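Local coordinates for envelope polyprotein (Puumala orthohantavirus, PDB 5FXU) that forms, as the Gn ectodomain, part of the antigenic glycoprotein surface of the hantavirus particle and probably works together with its partner Gc in cell entry, at residues E4-E8 and V20-V24; V167-V172 and L351-E356; L208-F212 and K338-P342. One frame throughout, in Å; residues are numbered along the deposited sequence.

Contact 1: residues E4-E8 and V20-V24; sequences ELKIE and VIGSV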
loop_
_atom_site.group_PDB
_atom_site.type_symbol
_atom_site.label_atom_id
_atom_site.label_comp_id
_atom_site.label_asym_id
_atom_site.label_seq_id
_atom_site.Cartn_x
_atom_site.Cartn_y
_atom_site.Cartn_z
ATOM N N GLU A 4 -2.928 12.410 -13.991
ATOM C CA GLU A 4 -3.894 11.521 -14.636
ATOM C C GLU A 4 -4.020 10.171 -13.901
ATOM O O GLU A 4 -3.053 9.421 -13.784
ATOM C CB GLU A 4 -3.555 11.300 -16.107
ATOM C CG GLU A 4 -4.658 10.540 -16.826
ATOM C CD GLU A 4 -4.419 10.315 -18.318
ATOM O OE1 GLU A 4 -3.269 10.469 -18.804
ATOM O OE2 GLU A 4 -5.416 9.962 -19.003
ATOM N N LEU A 5 -5.218 9.880 -13.410
ATOM C CA LEU A 5 -5.503 8.603 -12.798
ATOM C C LEU A 5 -6.409 7.815 -13.742
ATOM O O LEU A 5 -7.569 8.143 -13.936
ATOM C CB LEU A 5 -6.123 8.798 -11.419
ATOM C CG LEU A 5 -6.035 7.626 -10.428
ATOM C CD1 LEU A 5 -6.351 8.115 -9.028
ATOM C CD2 LEU A 5 -6.985 6.503 -10.813
ATOM N N LYS A 6 -5.839 6.790 -14.356
ATOM C CA LYS A 6 -6.518 6.019 -15.365
ATOM C C LYS A 6 -7.207 4.806 -14.731
ATOM O O LYS A 6 -6.663 4.135 -13.875
ATOM C CB LYS A 6 -5.510 5.704 -16.479
ATOM C CG LYS A 6 -6.095 5.164 -17.779
ATOM C CD LYS A 6 -5.044 5.014 -18.888
ATOM C CE LYS A 6 -4.332 6.337 -19.218
ATOM N NZ LYS A 6 -3.784 6.342 -20.613
ATOM N N ILE A 7 -8.463 4.602 -15.098
ATOM C CA ILE A 7 -9.211 3.415 -14.704
ATOM C C ILE A 7 -9.508 2.659 -16.001
ATOM O O ILE A 7 -10.075 3.205 -16.934
ATOM C CB ILE A 7 -10.502 3.794 -13.948
ATOM C CG1 ILE A 7 -10.180 4.517 -12.641
ATOM C CG2 ILE A 7 -11.392 2.585 -13.677
ATOM C CD1 ILE A 7 -9.535 3.659 -11.578
ATOM N N GLU A 8 -9.085 1.406 -16.042
ATOM C CA GLU A 8 -9.401 0.520 -17.120
ATOM C C GLU A 8 -10.728 -0.184 -16.789
ATOM O O GLU A 8 -10.818 -0.953 -15.837
ATOM C CB GLU A 8 -8.281 -0.479 -17.345
ATOM C CG GLU A 8 -8.516 -1.379 -18.556
ATOM C CD GLU A 8 -7.388 -2.365 -18.839
ATOM O OE1 GLU A 8 -6.662 -2.768 -17.887
ATOM O OE2 GLU A 8 -7.257 -2.765 -20.032
ATOM N N VAL A 20 -12.710 -1.876 -9.475
ATOM C CA VAL A 20 -11.677 -1.220 -10.270
ATOM C C VAL A 20 -10.699 -0.523 -9.326
ATOM O O VAL A 20 -11.067 -0.108 -8.258
ATOM C CB VAL A 20 -12.211 -0.195 -11.317
ATOM C CG1 VAL A 20 -12.859 -0.913 -12.481
ATOM C CG2 VAL A 20 -13.176 0.820 -10.724
ATOM N N ILE A 21 -9.453 -0.397 -9.753
ATOM C CA ILE A 21 -8.430 0.327 -9.015
ATOM C C ILE A 21 -7.558 1.098 -9.970
ATOM O O ILE A 21 -7.229 0.609 -11.044
ATOM C CB ILE A 21 -7.551 -0.617 -8.173
ATOM C CG1 ILE A 21 -6.484 0.182 -7.391
ATOM C CG2 ILE A 21 -6.937 -1.734 -9.022
ATOM C CD1 ILE A 21 -5.821 -0.625 -6.303
ATOM N N GLY A 22 -7.175 2.294 -9.568
ATOM C CA GLY A 22 -6.131 3.055 -10.265
ATOM C C GLY A 22 -5.290 3.847 -9.271
ATOM O O GLY A 22 -5.654 3.990 -8.109
ATOM N N SER A 23 -4.160 4.375 -9.719
ATOM C CA SER A 23 -3.301 5.140 -8.814
ATOM C C SER A 23 -2.394 6.032 -9.585
ATOM O O SER A 23 -2.049 5.718 -10.695
ATOM C CB SER A 23 -2.501 4.225 -7.849
ATOM O OG SER A 23 -1.597 3.354 -8.523
ATOM N N VAL A 24 -2.018 7.151 -8.994
ATOM C CA VAL A 24 -1.062 8.053 -9.623
ATOM C C VAL A 24 -0.148 8.689 -8.560
ATOM O O VAL A 24 -0.617 9.037 -7.501
ATOM C CB VAL A 24 -1.782 9.133 -10.459
ATOM C CG1 VAL A 24 -2.679 10.028 -9.611
ATOM C CG2 VAL A 24 -0.766 9.981 -11.224
HETATM O O HOH W 1 -3.050 6.206 -13.903
HETATM O O HOH W 2 -3.998 3.812 -12.581
HETATM O O HOH W 3 -8.739 0.311 -13.475
#

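Contact 2: residues V167-V172 and L351-E356; sequences VCFNPV and LPGEIE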
loop_
_atom_site.group_PDB
_atom_site.type_symbol
_atom_site.label_atom_id
_atom_site.label_comp_id
_atom_site.label_asym_id
_atom_site.label_seq_id
_atom_site.Cartn_x
_atom_site.Cartn_y
_atom_site.Cartn_z
ATOM N N VAL A 167 -0.947 -6.559 -24.111
ATOM C CA VAL A 167 -1.510 -7.851 -24.509
ATOM C C VAL A 167 -2.812 -8.075 -23.751
ATOM O O VAL A 167 -2.895 -7.762 -22.569
ATOM C CB VAL A 167 -0.540 -9.005 -24.169
ATOM C CG1 VAL A 167 -1.047 -10.309 -24.751
ATOM C CG2 VAL A 167 0.871 -8.720 -24.686
ATOM N N CYS A 168 -3.819 -8.630 -24.409
ATOM C CA CYS A 168 -5.094 -8.914 -23.751
ATOM C C CYS A 168 -5.044 -10.270 -23.066
ATOM O O CYS A 168 -4.773 -11.256 -23.717
ATOM C CB CYS A 168 -6.248 -8.837 -24.763
ATOM S SG CYS A 168 -6.616 -7.110 -25.203
ATOM N N PHE A 169 -5.274 -10.309 -21.752
ATOM C CA PHE A 169 -5.044 -11.534 -20.927
ATOM C C PHE A 169 -6.207 -11.871 -20.000
ATOM O O PHE A 169 -6.706 -10.969 -19.349
ATOM C CB PHE A 169 -3.778 -11.326 -20.077
ATOM C CG PHE A 169 -3.440 -12.486 -19.167
ATOM C CD1 PHE A 169 -3.080 -13.727 -19.692
ATOM C CD2 PHE A 169 -3.455 -12.335 -17.784
ATOM C CE1 PHE A 169 -2.753 -14.795 -18.862
ATOM C CE2 PHE A 169 -3.128 -13.401 -16.952
ATOM C CZ PHE A 169 -2.777 -14.634 -17.490
ATOM N N ASN A 170 -6.578 -13.157 -19.914
ATOM C CA ASN A 170 -7.593 -13.680 -18.979
ATOM C C ASN A 170 -6.998 -14.767 -18.053
ATOM O O ASN A 170 -6.593 -15.824 -18.534
ATOM C CB ASN A 170 -8.752 -14.304 -19.767
ATOM C CG ASN A 170 -10.002 -14.494 -18.930
ATOM O OD1 ASN A 170 -10.461 -15.619 -18.723
ATOM N ND2 ASN A 170 -10.563 -13.391 -18.443
ATOM N N PRO A 171 -6.937 -14.524 -16.720
ATOM C CA PRO A 171 -6.274 -15.516 -15.845
ATOM C C PRO A 171 -7.114 -16.765 -15.613
ATOM O O PRO A 171 -8.310 -16.732 -15.867
ATOM C CB PRO A 171 -6.083 -14.743 -14.540
ATOM C CG PRO A 171 -7.200 -13.763 -14.532
ATOM C CD PRO A 171 -7.364 -13.332 -15.959
ATOM N N VAL A 172 -6.486 -17.848 -15.141
ATOM C CA VAL A 172 -7.209 -19.075 -14.728
ATOM C C VAL A 172 -8.241 -18.739 -13.641
ATOM O O VAL A 172 -8.007 -17.853 -12.829
ATOM C CB VAL A 172 -6.279 -20.242 -14.238
ATOM C CG1 VAL A 172 -5.443 -20.807 -15.382
ATOM C CG2 VAL A 172 -5.391 -19.846 -13.056
ATOM N N LEU A 351 0.901 -14.607 -13.577
ATOM C CA LEU A 351 -0.334 -15.381 -13.526
ATOM C C LEU A 351 -0.447 -16.326 -14.712
ATOM O O LEU A 351 -0.171 -15.936 -15.841
ATOM C CB LEU A 351 -1.562 -14.476 -13.551
ATOM C CG LEU A 351 -1.824 -13.590 -12.342
ATOM C CD1 LEU A 351 -2.952 -12.587 -12.533
ATOM C CD2 LEU A 351 -2.117 -14.436 -11.127
ATOM N N PRO A 352 -0.885 -17.567 -14.457
ATOM C CA PRO A 352 -1.212 -18.471 -15.539
ATOM C C PRO A 352 -2.608 -18.165 -16.076
ATOM O O PRO A 352 -3.504 -17.795 -15.314
ATOM C CB PRO A 352 -1.170 -19.832 -14.862
ATOM C CG PRO A 352 -1.627 -19.563 -13.479
ATOM C CD PRO A 352 -1.158 -18.176 -13.145
ATOM N N GLY A 353 -2.774 -18.301 -17.387
ATOM C CA GLY A 353 -4.056 -18.043 -18.053
ATOM C C GLY A 353 -3.978 -18.195 -19.561
ATOM O O GLY A 353 -3.197 -19.004 -20.058
ATOM N N GLU A 354 -4.763 -17.394 -20.282
ATOM C CA GLU A 354 -4.844 -17.463 -21.740
ATOM C C GLU A 354 -4.790 -16.063 -22.368
ATOM O O GLU A 354 -5.552 -15.184 -21.993
ATOM C CB GLU A 354 -6.113 -18.188 -22.152
ATOM C CG GLU A 354 -6.229 -19.624 -21.624
ATOM C CD GLU A 354 -7.078 -20.536 -22.502
ATOM O OE1 GLU A 354 -6.680 -20.705 -23.669
ATOM O OE2 GLU A 354 -8.106 -21.112 -22.036
ATOM N N ILE A 355 -3.872 -15.865 -23.310
ATOM C CA ILE A 355 -3.674 -14.565 -23.996
ATOM C C ILE A 355 -4.748 -14.141 -25.024
ATOM O O ILE A 355 -4.994 -12.941 -25.193
ATOM C CB ILE A 355 -2.229 -14.501 -24.585
ATOM C CG1 ILE A 355 -1.244 -14.109 -23.470
ATOM C CG2 ILE A 355 -2.115 -13.531 -25.758
ATOM C CD1 ILE A 355 0.226 -14.180 -23.836
ATOM N N GLU A 356 -5.377 -15.089 -25.709
ATOM C CA GLU A 356 -6.408 -14.777 -26.731
ATOM C C GLU A 356 -5.853 -13.934 -27.897
ATOM O O GLU A 356 -5.514 -12.749 -27.735
ATOM C CB GLU A 356 -7.640 -14.066 -26.124
ATOM C CG GLU A 356 -8.208 -14.634 -24.845
ATOM C CD GLU A 356 -8.652 -16.061 -24.986
ATOM O OE1 GLU A 356 -9.515 -16.347 -25.835
ATOM O OE2 GLU A 356 -8.145 -16.893 -24.239
#

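Contact 3: residues L208-F212 and K338-P342; sequences LEKSF and KKTLP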
loop_
_atom_site.group_PDB
_atom_site.type_symbol
_atom_site.label_atom_id
_atom_site.label_comp_id
_atom_site.label_asym_id
_atom_site.label_seq_id
_atom_site.Cartn_x
_atom_site.Cartn_y
_atom_site.Cartn_z
ATOM N N LEU A 208 0.893 -11.452 11.139
ATOM C CA LEU A 208 1.377 -11.330 9.765
ATOM C C LEU A 208 2.903 -11.463 9.618
ATOM O O LEU A 208 3.370 -12.157 8.710
ATOM C CB LEU A 208 0.882 -10.022 9.161
ATOM C CG LEU A 208 1.274 -9.674 7.730
ATOM C CD1 LEU A 208 0.796 -10.761 6.775
ATOM C CD2 LEU A 208 0.686 -8.321 7.359
ATOM N N GLU A 209 3.676 -10.847 10.511
ATOM C CA GLU A 209 5.130 -10.896 10.386
ATOM C C GLU A 209 5.678 -12.300 10.643
ATOM O O GLU A 209 6.721 -12.667 10.078
ATOM C CB GLU A 209 5.807 -9.872 11.295
ATOM C CG GLU A 209 7.310 -9.718 11.096
ATOM C CD GLU A 209 7.738 -9.450 9.650
ATOM O OE1 GLU A 209 7.031 -8.742 8.908
ATOM O OE2 GLU A 209 8.826 -9.912 9.257
ATOM N N LYS A 210 4.976 -13.097 11.455
ATOM C CA LYS A 210 5.332 -14.518 11.614
ATOM C C LYS A 210 5.246 -15.280 10.299
ATOM O O LYS A 210 6.100 -16.139 10.029
ATOM C CB LYS A 210 4.489 -15.212 12.685
ATOM C CG LYS A 210 4.768 -14.722 14.109
ATOM C CD LYS A 210 4.211 -15.690 15.153
ATOM C CE LYS A 210 4.614 -15.328 16.617
ATOM N NZ LYS A 210 5.985 -14.789 16.942
ATOM N N SER A 211 4.263 -14.951 9.463
ATOM C CA SER A 211 4.161 -15.574 8.149
ATOM C C SER A 211 5.371 -15.264 7.309
ATOM O O SER A 211 5.944 -16.163 6.699
ATOM C CB SER A 211 2.898 -15.144 7.404
ATOM O OG SER A 211 1.736 -15.302 8.213
ATOM N N PHE A 212 5.834 -14.017 7.339
ATOM C CA PHE A 212 7.051 -13.650 6.607
ATOM C C PHE A 212 8.270 -14.389 7.150
ATOM O O PHE A 212 9.123 -14.845 6.394
ATOM C CB PHE A 212 7.304 -12.122 6.651
ATOM C CG PHE A 212 6.422 -11.336 5.742
ATOM C CD1 PHE A 212 6.632 -11.358 4.379
ATOM C CD2 PHE A 212 5.367 -10.589 6.243
ATOM C CE1 PHE A 212 5.806 -10.660 3.535
ATOM C CE2 PHE A 212 4.539 -9.876 5.397
ATOM C CZ PHE A 212 4.759 -9.912 4.040
ATOM N N LYS A 338 13.269 -4.212 15.460
ATOM C CA LYS A 338 13.228 -2.849 14.940
ATOM C C LYS A 338 12.748 -2.732 13.492
ATOM O O LYS A 338 13.083 -1.769 12.792
ATOM C CB LYS A 338 14.600 -2.171 15.105
ATOM C CG LYS A 338 15.086 -2.044 16.534
ATOM C CD LYS A 338 16.431 -1.314 16.567
ATOM C CE LYS A 338 16.809 -0.839 17.959
ATOM N NZ LYS A 338 16.784 -1.955 18.950
ATOM N N LYS A 339 11.934 -3.687 13.060
ATOM C CA LYS A 339 11.502 -3.754 11.672
ATOM C C LYS A 339 10.046 -3.344 11.509
ATOM O O LYS A 339 9.310 -3.151 12.488
ATOM C CB LYS A 339 11.773 -5.137 11.090
ATOM C CG LYS A 339 10.913 -6.268 11.622
ATOM C CD LYS A 339 11.268 -7.581 10.945
ATOM C CE LYS A 339 10.802 -8.767 11.768
ATOM N NZ LYS A 339 11.108 -10.032 11.060
ATOM N N THR A 340 9.653 -3.173 10.248
ATOM C CA THR A 340 8.359 -2.634 9.906
ATOM C C THR A 340 7.738 -3.350 8.731
ATOM O O THR A 340 8.435 -4.043 7.984
ATOM C CB THR A 340 8.461 -1.152 9.499
ATOM O OG1 THR A 340 9.257 -1.039 8.315
ATOM C CG2 THR A 340 9.082 -0.327 10.602
ATOM N N LEU A 341 6.430 -3.115 8.566
ATOM C CA LEU A 341 5.660 -3.491 7.378
ATOM C C LEU A 341 5.147 -2.223 6.731
ATOM O O LEU A 341 4.696 -1.303 7.425
ATOM C CB LEU A 341 4.457 -4.362 7.743
ATOM C CG LEU A 341 4.778 -5.811 8.126
ATOM C CD1 LEU A 341 3.610 -6.422 8.870
ATOM C CD2 LEU A 341 5.109 -6.638 6.908
ATOM N N PRO A 342 5.191 -2.163 5.396
ATOM C CA PRO A 342 4.723 -0.952 4.745
ATOM C C PRO A 342 3.195 -0.877 4.689
ATOM O O PRO A 342 2.523 -1.921 4.617
ATOM C CB PRO A 342 5.327 -1.062 3.352
ATOM C CG PRO A 342 5.426 -2.550 3.107
ATOM C CD PRO A 342 5.767 -3.131 4.442
#

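Contact 1: residues E4-E8 and V20-V24
Ile7 lays its two branches on different parts of strand 20-24. The side chains of Ile7 and Val20 cross at about a right angle, with Ile7 CG2, anti to the backbone N, 3.7 Å from Val20 CB. The other branch, with chi1 at -63°, carries CD1 onto the backbone at Gly22, where Ile7 CD1 lies 3.4 Å from Gly22 N. Two residues earlier, Leu5 CD2 rests 3.5 Å from Gly22 C, so that two aliphatic ends cover the glycine backbone. Val24 closes this end of the contact, with CG1 against Leu5 CB at 4.1 Å and CG2 beside Glu4 O. The two strands run nearly antiparallel, at 160°, yet no direct hydrogen bond joins them; they belong to different sheets, and water bridges their edges. One water accepts from Ser23 N at 2.9 Å and lies 3.0 Å from Lys6 O, to which it can donate; another accepts from Glu8 N at 2.8 Å and can donate to Ile21 O. On its other edge strand 4-8 bonds to strand 147-155 through Leu5 and Ile7, while Val20 pairs with Gly129 of strand 120-130.

Contact 2: residues V167-V172 and L351-E356
A chi1 of 179° turns the Phe169 ring away from its own amide nitrogen and over to segment 351-356, where Ile355 holds CG2 anti to its own N and presses it on Val167 CG1 at 3.5 Å. The side chains of Phe169 and Leu351 cross at about a right angle, with Phe169 CE2 3.9 Å from Leu351 CB. Further round the rim, Phe169 CE1 comes to 3.6 Å from Gly353 CA, and the Pro352 carbonyl carbon lies at the ring edge, near its plane. Gly353, lacking a side chain, lets the ring and the neighbouring strand come this close. Asn170 and Glu354 form an antiparallel hydrogen-bonded pair: Asn170 N gives to Glu354 O at 3.1 Å, and Glu354 N returns a bond to Asn170 O at 3.0 Å. Both are nearly straight at the hydrogen. A third bond, Val172 N to Pro352 O at 3.0 Å, follows the non-hydrogen-bonded pair Pro171 and Gly353, while Val172 CG2 packs on Pro352 CG. Strand 162-164 flanks strand 167-171, whose Cys168 is disulfide-bonded to Cys158. Strand 185-197 pairs with strand 340-354, receiving Phe169 and Ile355 on Val187, and Tyr249 of helix 249-260 touches Val172, Leu351 and Pro352.

Contact 3: residues L208-F212 and K338-P342
Lys339 NZ is gripped from several directions: it makes a salt bridge to Glu209 OE2 at 2.9 Å, a second one to Glu213, and a hydrogen bond to the carbonyl of Val335. The ammonium approaches OE2 on its anti side, 33° out of the carboxylate plane, and OE2 also binds His333. With positive charge so near, Glu209 probably stays ionised although it is buried. The two side chains come from opposite directions. That of Lys339 is extended beyond CG. Glu209 CG, set by chi1 at -172°, lies 3.7 Å from Lys339 CE, and the bend at chi2 (53°) turns the carboxylate so that one oxygen meets the lysine and the other Leu341. That second oxygen, Glu209 OE1, lies 3.5 Å from Leu341 CD2, setting the carboxylate beside an aliphatic group. Leu341 points toward the helix and splits its methyls between two residues there: CD1 touches Leu208 CD2 at 3.8 Å, and CD2 reaches Phe212 CE2 at 3.6 Å. One side chain thus spans a full turn of helix. His333 stacks on the Phe212 ring. Helix 208-216 packs the side bearing Leu208, Glu209 and Phe212 on the start of strand 340-354, with Tyr230 of strand 228-234 touching both leucines and Leu255 and Met258 of helix 249-260 meeting Phe212.

Overall arrangement
From the N terminus, contact 1 closes first, a short loop of 11 residues that brings strand 3-9, on the rim of a four-stranded sheet, against strand 19-30. The chain then reaches segment 167-172, which opens contact 2 and waits for the very end of the modelled chain, 351-356. Contact 3 is nested inside that long loop: helix 208-216 meets the beginning of strand 340-354, whose far end serves contact 2. One strand therefore links contacts 2 and 3, whose centres are 32 Å apart. Contacts 1 and 3 fall on opposite sides of the chain's centre, while contacts 1 and 2 come within about 7 Å at their nearest atoms without touching.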